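Local coordinates for protein quinoline 2-oxidoreductase large subunit (Pseudomonas putida, PDB 1T3Q) that probably hydroxylates quinoline at carbon 2, as the molybdenum-cofactor-binding large subunit of a xanthine dehydrogenase family enzyme, at residues 115-120 and 132-137. Residues are numbered along the deposited sequence; the frame is centred on the assembly and turned at random.
Sequences IVAVVV and QLIQVE
Among CA atoms, Ala117 and Ile134 lie nearest each other across the segments, with 8.4 Å from Ala117 CA to Ile134 CA. That is too wide for a shared sheet, and no hydrogen bond crosses the gap. Segment 115-120 is a strand whose main chain pairs with 43-49 on one side and 71-76 on the other; a classic beta bulge puts Val116 and Ala117 together opposite Leu48. Segment 132-137 leaves the end of helix 124-131 and becomes, from Gln135 on, the outermost strand within this chain of a second, antiparallel sheet, next to 55-61.

One methyl group makes the direct contact. Ile134 has CG1 set anti to its carbonyl carbon (chi1 -58°) and an extended outer bond (chi2 175°), a shape that carries CD1 out to strand 115-121. There CD1 meets Ala117 CB at 3.9 Å and Val119 CG2, also at 3.9 Å. Ala117 and Val119 are two residues apart and point to the same side, so the methyl touches both at once. The side chains of Val119 and Ile134 run past each other in opposing directions.

Leu48, Ile60, Val62 and Val74 also touch Ile134, closing it into a buried apolar patch within the a/b hammerhead domain. Between the two segments the contact is therefore apolar packing, made by a loop residue just ahead of strand 135-140, and its fit depends on the shapes of the methyls and their neighbours.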
loop_
_atom_site.group_PDB
_atom_site.type_symbol
_atom_site.label_atom_id
_atom_site.label_comp_id
_atom_site.label_asym_id
_atom_site.label_seq_id
_atom_site.Cartn_x
_atom_site.Cartn_y
_atom_site.Cartn_z
ATOM N N ILE B 115 26.064 10.609 -13.869
ATOM C CA ILE B 115 25.288 11.690 -13.280
ATOM C C ILE B 115 26.200 12.705 -12.589
ATOM O O ILE B 115 27.095 12.329 -11.841
ATOM C CB ILE B 115 24.276 11.139 -12.256
ATOM C CG1 ILE B 115 23.457 10.007 -12.890
ATOM C CG2 ILE B 115 23.353 12.252 -11.793
ATOM C CD1 ILE B 115 22.581 9.261 -11.899
ATOM N N VAL B 116 25.973 13.989 -12.847
ATOM C CA VAL B 116 26.779 15.037 -12.225
ATOM C C VAL B 116 25.913 15.905 -11.320
ATOM O O VAL B 116 26.418 16.640 -10.470
ATOM C CB VAL B 116 27.474 15.925 -13.284
ATOM C CG1 VAL B 116 28.329 15.062 -14.197
ATOM C CG2 VAL B 116 26.447 16.701 -14.085
ATOM N N ALA B 117 24.601 15.815 -11.505
ATOM C CA ALA B 117 23.662 16.573 -10.694
ATOM C C ALA B 117 22.260 16.001 -10.820
ATOM O O ALA B 117 21.896 15.459 -11.862
ATOM C CB ALA B 117 23.660 18.043 -11.120
ATOM N N VAL B 118 21.482 16.109 -9.748
ATOM C CA VAL B 118 20.106 15.635 -9.758
ATOM C C VAL B 118 19.176 16.745 -9.291
ATOM O O VAL B 118 19.530 17.564 -8.435
ATOM C CB VAL B 118 19.897 14.394 -8.857
ATOM C CG1 VAL B 118 20.600 13.193 -9.467
ATOM C CG2 VAL B 118 20.412 14.665 -7.449
ATOM N N VAL B 119 17.984 16.773 -9.872
ATOM C CA VAL B 119 16.988 17.766 -9.522
ATOM C C VAL B 119 15.695 17.063 -9.132
ATOM O O VAL B 119 15.256 16.133 -9.811
ATOM C CB VAL B 119 16.676 18.698 -10.717
ATOM C CG1 VAL B 119 15.562 19.670 -10.341
ATOM C CG2 VAL B 119 17.940 19.457 -11.150
ATOM N N VAL B 120 15.106 17.490 -8.023
ATOM C CA VAL B 120 13.833 16.937 -7.585
ATOM C C VAL B 120 12.822 18.072 -7.725
ATOM O O VAL B 120 13.034 19.175 -7.209
ATOM C CB VAL B 120 13.891 16.458 -6.126
ATOM C CG1 VAL B 120 12.507 16.017 -5.669
ATOM C CG2 VAL B 120 14.869 15.289 -6.007
ATOM N N GLN B 132 18.349 21.730 -17.151
ATOM C CA GLN B 132 18.955 22.457 -18.260
ATOM C C GLN B 132 19.450 23.838 -17.831
ATOM O O GLN B 132 20.135 24.516 -18.592
ATOM C CB GLN B 132 17.959 22.619 -19.409
ATOM C CG GLN B 132 17.478 21.319 -20.009
ATOM C CD GLN B 132 16.796 21.537 -21.338
ATOM O OE1 GLN B 132 17.426 21.446 -22.395
ATOM N NE2 GLN B 132 15.506 21.845 -21.297
ATOM N N LEU B 133 19.102 24.251 -16.617
ATOM C CA LEU B 133 19.518 25.559 -16.119
ATOM C C LEU B 133 20.833 25.482 -15.364
ATOM O O LEU B 133 21.451 26.504 -15.075
ATOM C CB LEU B 133 18.442 26.151 -15.206
ATOM C CG LEU B 133 17.131 26.530 -15.893
ATOM C CD1 LEU B 133 16.168 27.109 -14.876
ATOM C CD2 LEU B 133 17.410 27.533 -17.006
ATOM N N ILE B 134 21.257 24.262 -15.053
ATOM C CA ILE B 134 22.497 24.047 -14.323
ATOM C C ILE B 134 23.686 24.367 -15.217
ATOM O O ILE B 134 23.736 23.953 -16.376
ATOM C CB ILE B 134 22.602 22.584 -13.834
ATOM C CG1 ILE B 134 21.400 22.252 -12.944
ATOM C CG2 ILE B 134 23.906 22.377 -13.067
ATOM C CD1 ILE B 134 21.336 20.804 -12.492
ATOM N N GLN B 135 24.640 25.115 -14.674
ATOM C CA GLN B 135 25.830 25.492 -15.423
ATOM C C GLN B 135 27.027 24.709 -14.894
ATOM O O GLN B 135 27.370 24.803 -13.717
ATOM C CB GLN B 135 26.081 26.997 -15.285
ATOM C CG GLN B 135 24.910 27.865 -15.730
ATOM N N VAL B 136 27.649 23.929 -15.770
ATOM C CA VAL B 136 28.803 23.127 -15.396
ATOM C C VAL B 136 30.003 23.450 -16.280
ATOM O O VAL B 136 29.878 23.552 -17.500
ATOM C CB VAL B 136 28.506 21.609 -15.534
ATOM C CG1 VAL B 136 29.676 20.799 -14.990
ATOM C CG2 VAL B 136 27.226 21.256 -14.803
ATOM N N GLU B 137 31.166 23.621 -15.664
ATOM C CA GLU B 137 32.380 23.895 -16.419
ATOM C C GLU B 137 33.265 22.658 -16.338
ATOM O O GLU B 137 33.601 22.192 -15.246
ATOM C CB GLU B 137 33.130 25.104 -15.848
#